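Local coordinates for protein ATP-dependent DNA helicase (Mycobacterium smegmatis, PDB 5V9X) that couples ATP hydrolysis to 3'-to-5' movement along single-stranded DNA and unwinds RNA:DNA hybrids as a helicase of the Lhr family, at residues A55-A58 / I59-N63; G357-K361 / E362-Q366; L812-A815 / R816-D820. All coordinates share one frame; numbering follows the deposited sequence.

Interaction 1 (A55-A58 / I59-N63)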
loop_
_atom_site.group_PDB
_atom_site.type_symbol
_atom_site.label_atom_id
_atom_site.label_comp_id
_atom_site.label_asym_id
_atom_site.label_seq_id
_atom_site.Cartn_x
_atom_site.Cartn_y
_atom_site.Cartn_z
ATOM N N ALA A 55 11.816 -11.977 -21.193
ATOM C CA ALA A 55 10.368 -11.797 -21.203
ATOM C C ALA A 55 9.791 -12.003 -22.596
ATOM O O ALA A 55 8.729 -12.615 -22.749
ATOM C CB ALA A 55 9.998 -10.413 -20.672
ATOM N N TRP A 56 10.475 -11.497 -23.626
ATOM C CA TRP A 56 9.999 -11.704 -24.991
ATOM C C TRP A 56 9.945 -13.186 -25.336
ATOM O O TRP A 56 9.021 -13.638 -26.021
ATOM C CB TRP A 56 10.889 -10.960 -25.982
ATOM C CG TRP A 56 10.817 -9.471 -25.862
ATOM C CD1 TRP A 56 9.779 -8.733 -25.370
ATOM C CD2 TRP A 56 11.835 -8.535 -26.231
ATOM N NE1 TRP A 56 10.086 -7.394 -25.417
ATOM C CE2 TRP A 56 11.344 -7.246 -25.939
ATOM C CE3 TRP A 56 13.115 -8.661 -26.781
ATOM C CZ2 TRP A 56 12.088 -6.093 -26.181
ATOM C CZ3 TRP A 56 13.848 -7.519 -27.020
ATOM C CH2 TRP A 56 13.335 -6.251 -26.720
ATOM N N SER A 57 10.924 -13.961 -24.862
ATOM C CA SER A 57 10.933 -15.393 -25.140
ATOM C C SER A 57 9.732 -16.082 -24.506
ATOM O O SER A 57 9.015 -16.842 -25.167
ATOM C CB SER A 57 12.236 -16.015 -24.638
ATOM O OG SER A 57 12.331 -17.371 -25.036
ATOM N N ALA A 58 9.495 -15.823 -23.219
ATOM C CA ALA A 58 8.381 -16.462 -22.529
ATOM C C ALA A 58 7.039 -15.980 -23.069
ATOM O O ALA A 58 6.121 -16.783 -23.268
ATOM C CB ALA A 58 8.478 -16.203 -21.027
ATOM N N ILE A 59 6.906 -14.674 -23.313
ATOM C CA ILE A 59 5.637 -14.137 -23.796
ATOM C C ILE A 59 5.325 -14.664 -25.191
ATOM O O ILE A 59 4.186 -15.048 -25.483
ATOM C CB ILE A 59 5.660 -12.596 -23.764
ATOM C CG1 ILE A 59 5.696 -12.088 -22.321
ATOM C CG2 ILE A 59 4.453 -12.024 -24.492
ATOM C CD1 ILE A 59 5.951 -10.606 -22.209
ATOM N N SER A 60 6.329 -14.701 -26.073
ATOM C CA SER A 60 6.095 -15.158 -27.439
ATOM C C SER A 60 5.688 -16.625 -27.482
ATOM O O SER A 60 4.983 -17.044 -28.407
ATOM C CB SER A 60 7.344 -14.933 -28.294
ATOM O OG SER A 60 8.448 -15.657 -27.780
ATOM N N GLU A 61 6.116 -17.415 -26.501
ATOM C CA GLU A 61 5.759 -18.826 -26.435
ATOM C C GLU A 61 4.413 -19.067 -25.761
ATOM O O GLU A 61 4.038 -20.227 -25.557
ATOM C CB GLU A 61 6.865 -19.611 -25.724
ATOM C CG GLU A 61 8.167 -19.672 -26.519
ATOM C CD GLU A 61 9.281 -20.394 -25.783
ATOM O OE1 GLU A 61 9.047 -20.854 -24.646
ATOM O OE2 GLU A 61 10.392 -20.500 -26.345
ATOM N N GLY A 62 3.685 -18.007 -25.409
ATOM C CA GLY A 62 2.314 -18.115 -24.957
ATOM C C GLY A 62 2.109 -18.222 -23.461
ATOM O O GLY A 62 0.963 -18.386 -23.024
ATOM N N ASN A 63 3.166 -18.124 -22.661
ATOM C CA ASN A 63 3.063 -18.338 -21.226
ATOM C C ASN A 63 2.687 -17.055 -20.497
ATOM O O ASN A 63 3.087 -15.955 -20.886
ATOM C CB ASN A 63 4.386 -18.867 -20.669
ATOM C CG ASN A 63 4.873 -20.102 -21.394
ATOM O OD1 ASN A 63 4.127 -21.065 -21.578
ATOM N ND2 ASN A 63 6.131 -20.078 -21.820
#

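Interaction 2 (G357-K361 / E362-Q366). With nucleotides of chain B.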
loop_
_atom_site.group_PDB
_atom_site.type_symbol
_atom_site.label_atom_id
_atom_site.label_comp_id
_atom_site.label_asym_id
_atom_site.label_seq_id
_atom_site.Cartn_x
_atom_site.Cartn_y
_atom_site.Cartn_z
ATOM N N GLY A 357 -4.281 12.881 -4.675
ATOM C CA GLY A 357 -5.626 12.509 -5.084
ATOM C C GLY A 357 -6.635 13.641 -5.011
ATOM O O GLY A 357 -7.586 13.676 -5.797
ATOM N N SER A 358 -6.453 14.571 -4.076
ATOM C CA SER A 358 -7.407 15.663 -3.919
ATOM C C SER A 358 -7.139 16.833 -4.858
ATOM O O SER A 358 -7.954 17.760 -4.913
ATOM C CB SER A 358 -7.414 16.150 -2.470
ATOM O OG SER A 358 -7.956 15.160 -1.611
ATOM N N VAL A 359 -6.021 16.823 -5.583
ATOM C CA VAL A 359 -5.814 17.789 -6.653
ATOM C C VAL A 359 -6.743 17.445 -7.809
ATOM O O VAL A 359 -6.996 16.267 -8.095
ATOM C CB VAL A 359 -4.338 17.788 -7.092
ATOM C CG1 VAL A 359 -4.095 18.797 -8.202
ATOM C CG2 VAL A 359 -3.427 18.066 -5.906
ATOM N N SER A 360 -7.276 18.470 -8.468
ATOM C CA SER A 360 -8.136 18.240 -9.620
ATOM C C SER A 360 -7.361 17.539 -10.733
ATOM O O SER A 360 -6.128 17.515 -10.748
ATOM C CB SER A 360 -8.705 19.560 -10.136
ATOM O OG SER A 360 -7.667 20.420 -10.571
ATOM N N LYS A 361 -8.104 16.954 -11.678
ATOM C CA LYS A 361 -7.445 16.311 -12.811
ATOM C C LYS A 361 -6.760 17.331 -13.714
ATOM O O LYS A 361 -5.718 17.027 -14.306
ATOM C CB LYS A 361 -8.448 15.476 -13.612
ATOM C CG LYS A 361 -9.682 16.235 -14.074
ATOM C CD LYS A 361 -10.483 15.424 -15.087
ATOM C CE LYS A 361 -11.905 15.954 -15.221
ATOM N NZ LYS A 361 -12.669 15.270 -16.305
ATOM N N GLU A 362 -7.318 18.540 -13.821
ATOM C CA GLU A 362 -6.715 19.565 -14.667
ATOM C C GLU A 362 -5.364 20.005 -14.119
ATOM O O GLU A 362 -4.374 20.069 -14.857
ATOM C CB GLU A 362 -7.659 20.762 -14.801
ATOM C CG GLU A 362 -8.987 20.451 -15.482
ATOM C CD GLU A 362 -10.018 19.864 -14.534
ATOM O OE1 GLU A 362 -9.749 19.812 -13.314
ATOM O OE2 GLU A 362 -11.099 19.456 -15.008
ATOM N N GLN A 363 -5.303 20.313 -12.820
ATOM C CA GLN A 363 -4.029 20.683 -12.211
ATOM C C GLN A 363 -3.069 19.500 -12.182
ATOM O O GLN A 363 -1.861 19.671 -12.387
ATOM C CB GLN A 363 -4.261 21.230 -10.804
ATOM C CG GLN A 363 -5.148 22.464 -10.755
ATOM C CD GLN A 363 -5.628 22.784 -9.352
ATOM O OE1 GLN A 363 -4.936 22.516 -8.369
ATOM N NE2 GLN A 363 -6.825 23.352 -9.252
ATOM N N ARG A 364 -3.586 18.292 -11.927
ATOM C CA ARG A 364 -2.746 17.098 -11.982
ATOM C C ARG A 364 -2.142 16.912 -13.369
ATOM O O ARG A 364 -0.961 16.568 -13.498
ATOM C CB ARG A 364 -3.556 15.860 -11.588
ATOM C CG ARG A 364 -3.672 15.623 -10.088
ATOM C CD ARG A 364 -4.770 14.613 -9.764
ATOM N NE ARG A 364 -4.468 13.270 -10.250
ATOM C CZ ARG A 364 -4.010 12.282 -9.485
ATOM N NH1 ARG A 364 -3.799 12.486 -8.191
ATOM N NH2 ARG A 364 -3.765 11.089 -10.010
ATOM N N ALA A 365 -2.937 17.138 -14.418
ATOM C CA ALA A 365 -2.441 16.947 -15.779
ATOM C C ALA A 365 -1.320 17.926 -16.104
ATOM O O ALA A 365 -0.330 17.555 -16.746
ATOM C CB ALA A 365 -3.586 17.089 -16.781
ATOM N N GLN A 366 -1.455 19.181 -15.669
ATOM C CA GLN A 366 -0.411 20.165 -15.938
ATOM C C GLN A 366 0.857 19.873 -15.144
ATOM O O GLN A 366 1.963 20.167 -15.615
ATOM C CB GLN A 366 -0.916 21.575 -15.628
ATOM C CG GLN A 366 -2.099 22.018 -16.478
ATOM C CD GLN A 366 -1.759 22.138 -17.955
ATOM O OE1 GLN A 366 -0.588 22.191 -18.338
ATOM N NE2 GLN A 366 -2.790 22.185 -18.794
ATOM P P DT B 8 -3.692 9.819 -2.809
ATOM O OP1 DT B 8 -3.054 10.816 -3.693
ATOM O OP2 DT B 8 -4.966 10.151 -2.136
ATOM O "O5'" DT B 8 -3.903 8.461 -3.625
ATOM C "C5'" DT B 8 -2.775 7.749 -4.125
ATOM C "C4'" DT B 8 -3.147 6.317 -4.466
ATOM O "O4'" DT B 8 -3.366 5.566 -3.259
ATOM C "C3'" DT B 8 -4.435 6.165 -5.260
ATOM O "O3'" DT B 8 -4.128 6.090 -6.641
ATOM C "C2'" DT B 8 -5.045 4.843 -4.744
ATOM C "C1'" DT B 8 -4.132 4.437 -3.582
ATOM N N1 DT B 8 -4.868 4.002 -2.360
ATOM C C2 DT B 8 -4.770 2.693 -1.948
ATOM O O2 DT B 8 -4.107 1.858 -2.534
ATOM N N3 DT B 8 -5.481 2.395 -0.817
ATOM C C4 DT B 8 -6.266 3.258 -0.072
ATOM O O4 DT B 8 -6.869 2.893 0.934
ATOM C C5 DT B 8 -6.326 4.615 -0.559
ATOM C C7 DT B 8 -7.143 5.641 0.166
ATOM C C6 DT B 8 -5.632 4.917 -1.666
#

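Interaction 3 (L812-A815 / R816-D820)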
loop_
_atom_site.group_PDB
_atom_site.type_symbol
_atom_site.label_atom_id
_atom_site.label_comp_id
_atom_site.label_asym_id
_atom_site.label_seq_id
_atom_site.Cartn_x
_atom_site.Cartn_y
_atom_site.Cartn_z
ATOM N N LEU A 812 -24.270 -4.694 13.634
ATOM C CA LEU A 812 -23.389 -5.581 14.388
ATOM C C LEU A 812 -24.037 -6.033 15.689
ATOM O O LEU A 812 -23.892 -7.195 16.088
ATOM C CB LEU A 812 -22.056 -4.890 14.672
ATOM C CG LEU A 812 -21.079 -5.707 15.521
ATOM C CD1 LEU A 812 -20.735 -7.019 14.830
ATOM C CD2 LEU A 812 -19.821 -4.910 15.822
ATOM N N ASP A 813 -24.756 -5.133 16.366
ATOM C CA ASP A 813 -25.460 -5.509 17.590
ATOM C C ASP A 813 -26.442 -6.647 17.357
ATOM O O ASP A 813 -26.784 -7.363 18.305
ATOM C CB ASP A 813 -26.189 -4.298 18.175
ATOM C CG ASP A 813 -25.236 -3.244 18.713
ATOM O OD1 ASP A 813 -24.006 -3.438 18.600
ATOM O OD2 ASP A 813 -25.718 -2.224 19.251
ATOM N N ILE A 814 -26.900 -6.830 16.121
ATOM C CA ILE A 814 -27.732 -7.975 15.782
ATOM C C ILE A 814 -26.895 -9.147 15.275
ATOM O O ILE A 814 -27.259 -10.308 15.492
ATOM C CB ILE A 814 -28.794 -7.565 14.746
ATOM C CG1 ILE A 814 -29.559 -6.329 15.231
ATOM C CG2 ILE A 814 -29.755 -8.711 14.466
ATOM C CD1 ILE A 814 -30.234 -6.514 16.573
ATOM N N ALA A 815 -25.768 -8.869 14.612
ATOM C CA ALA A 815 -24.946 -9.936 14.052
ATOM C C ALA A 815 -24.106 -10.639 15.111
ATOM O O ALA A 815 -23.760 -11.812 14.934
ATOM C CB ALA A 815 -24.044 -9.382 12.950
ATOM N N ARG A 816 -23.766 -9.948 16.205
ATOM C CA ARG A 816 -23.076 -10.603 17.312
ATOM C C ARG A 816 -23.847 -11.818 17.806
ATOM O O ARG A 816 -23.250 -12.773 18.313
ATOM C CB ARG A 816 -22.866 -9.623 18.469
ATOM C CG ARG A 816 -21.904 -8.475 18.193
ATOM C CD ARG A 816 -21.594 -7.728 19.483
ATOM N NE ARG A 816 -20.772 -6.540 19.270
ATOM C CZ ARG A 816 -19.451 -6.559 19.134
ATOM N NH1 ARG A 816 -18.794 -7.710 19.177
ATOM N NH2 ARG A 816 -18.784 -5.427 18.950
ATOM N N LYS A 817 -25.176 -11.796 17.669
ATOM C CA LYS A 817 -26.005 -12.925 18.065
ATOM C C LYS A 817 -25.789 -14.148 17.180
ATOM O O LYS A 817 -26.079 -15.268 17.613
ATOM C CB LYS A 817 -27.481 -12.524 18.035
ATOM C CG LYS A 817 -27.828 -11.335 18.919
ATOM C CD LYS A 817 -29.261 -10.881 18.686
ATOM C CE LYS A 817 -29.682 -9.813 19.685
ATOM N NZ LYS A 817 -31.074 -9.346 19.440
ATOM N N TYR A 818 -25.298 -13.962 15.958
ATOM C CA TYR A 818 -25.063 -15.064 15.025
ATOM C C TYR A 818 -23.577 -15.125 14.706
ATOM O O TYR A 818 -23.096 -14.383 13.830
ATOM C CB TYR A 818 -25.880 -14.884 13.747
ATOM C CG TYR A 818 -27.331 -14.519 13.981
ATOM C CD1 TYR A 818 -28.313 -15.498 14.043
ATOM C CD2 TYR A 818 -27.716 -13.194 14.135
ATOM C CE1 TYR A 818 -29.641 -15.166 14.256
ATOM C CE2 TYR A 818 -29.038 -12.852 14.350
ATOM C CZ TYR A 818 -29.997 -13.842 14.409
ATOM O OH TYR A 818 -31.314 -13.502 14.621
ATOM N N PRO A 819 -22.807 -15.985 15.378
ATOM C CA PRO A 819 -21.356 -16.014 15.133
ATOM C C PRO A 819 -20.983 -16.509 13.748
ATOM O O PRO A 819 -19.837 -16.308 13.326
ATOM C CB PRO A 819 -20.836 -16.960 16.223
ATOM C CG PRO A 819 -21.994 -17.854 16.515
ATOM C CD PRO A 819 -23.223 -16.999 16.364
ATOM N N ASP A 820 -21.906 -17.145 13.032
ATOM C CA ASP A 820 -21.661 -17.641 11.685
ATOM C C ASP A 820 -21.984 -16.615 10.605
ATOM O O ASP A 820 -21.844 -16.925 9.418
ATOM C CB ASP A 820 -22.476 -18.915 11.446
ATOM C CG ASP A 820 -23.925 -18.767 11.873
ATOM O OD1 ASP A 820 -24.186 -18.039 12.854
ATOM O OD2 ASP A 820 -24.803 -19.376 11.226
#

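Interaction 1 (A55-A58 / I59-N63)
Ile-59 N donates to Ala-55 O at 2.8 Å, a regular helical bond that opens the last turn of helix 50-60. Ser-60 N follows to Trp-56 O at 2.9 Å, and Glu-61 N to Ser-57 O at 3.2 Å. Then the ladder changes step. Asn-63 N makes a weak bond back to Ala-58 O, five residues earlier (3.3 Å), while Gly-62 N turns to Ile-59 O at 3.0 Å. Gly-62 has a phi of 93°, a value at which a side chain would press on the carbonyl oxygen before it, so glycine suits the place.

The hydroxyl of Ser-60 adds a side-chain hold. With chi1 at 61°, Ser-60 OG folds back over the helix, 2.7 Å from Trp-56 O and 2.9 Å from Ser-57 O; either oxygen may take its one proton.

Apolar packing lies on the buried flank. Ala-55 CB meets Ile-59 CD1 at 4.3 Å, and both side chains continue the contact onto strand 64-68 and helix 75-88, where small Ala-55 fits against Ala-78 and branched Ile-59 reaches Trp-82. The indole of Trp-56 leaves the turn and bonds through NE1 to Leu-77 O.

Positive phi at Gly-62 with two bonds back into the last turn is a Schellman motif, here ending the helix that leads into strand 64-68 of the nucleotide-binding RecA-like domain.

Interaction 2 (G357-K361 / E362-Q366)
Ser-360 caps the N-terminus of helix 361-372 by accepting from Gln-363 N, and the loop ahead of this N-cap touches the bound DNA strand through one backbone amide in the second RecA-like domain of the helicase. The capping bond, Gln-363 N to Ser-360 OG, is 3.3 Å long and straight, with 165° at the hydrogen. A chi1 of 62° sets OG between the backbone N and the carbonyl carbon of Ser-360, where the hydroxyl oxygen can stand in for the carbonyl that first-turn amides lack. Regular helical bonds take over at once: Arg-364 N to Ser-360 O at 2.9 Å and Ala-365 N to Lys-361 O at 2.8 Å.

Val-359, just before the cap, lays CG1 against Gln-363 CB (3.6 Å) and the CG of Arg-364. Val-359 and Arg-364 occupy the N' and N4 positions of a hydrophobic staple, though on the arginine only the methylenes are apolar. Beyond them, the bend at chi3 (66°) swings the guanidinium back along the loop toward Gly-357. There NH1 lies near Gly-357 N without bonding to it, and makes a weak bond to His-356 O; the group packs on a phosphate of a nucleotide other than DT8 of chain B.

Glu-362 is bent at chi2, bringing OE2 to 3.6 Å from Lys-361 CE. The charged ends stay farther apart, and Lys-361 NZ is bonded to Asp-146 O instead, a link to the first RecA-like domain. A carboxylate in the first turn probably also interacts favourably with the positive end of the helix dipole.

Gly-357 suits its place because a CB would collide with OP2 of DT8 of chain B; without one, its backbone N comes close to the DT8 phosphate and donates to OP1 at 2.6 Å.

Interaction 3 (L812-A815 / R816-D820)
Over one face of the Arg-816 guanidinium lies the isopropyl end of Leu-812, with its CG 3.7 Å above the plane and offset toward the rim. The other flat group, the Tyr-818 ring, meets the helix end with its edge: the carbonyl oxygens Ile-814 O and Ala-815 O sit near the ring plane, and CD2 of the tyrosine is 3.2 Å from Ile-814 O. Lys-510 makes a cation-pi contact with this ring.

Arg-816 runs extended from CG to NE, which carries the aliphatic part across Leu-812 while NH1 bonds to Gly-771 O. A long arginine thus serves both an apolar neighbour and a carbonyl remote in sequence. Leu-812 itself is buried against Phe-776 and Phe-780 of helix 774-786. On the exposed side, Ile-814 CG2 touches Tyr-818 CE2 at 4.2 Å, and the side chains of Ile-814 and Lys-817 run side by side.

The backbone closes in steps. Arg-816 N bonds to Leu-812 O at 2.8 Å, Lys-817 N only weakly to Ile-814 O, and Tyr-818 N to Ala-815 O at 2.8 Å. This last bond closes a type I beta turn from Ala-815 to Tyr-818, which ends helix 801-815 and starts the connection to helix 822-835.

All three contacts lie at helix ends: 55-63 and 812-820 where a helix stops, 357-366 where one starts. They are separate in space. Interactions 1 and 2 have centres 38 Å apart and nearest atoms about 27 Å apart, and interaction 3 lies 51 Å and 43 Å from them, centre to centre. Interaction 1 belongs to the nucleotide side, the nearest atoms of the Trp-56 side chain and the bound AMP-PNP being about 6 Å apart. Interaction 2 touches the DNA directly, whereas the nearest atoms of interactions 1 and 3 are about 24 Å and 21 Å from it. Interaction 3 is structural packing in the DEAD/H associated region.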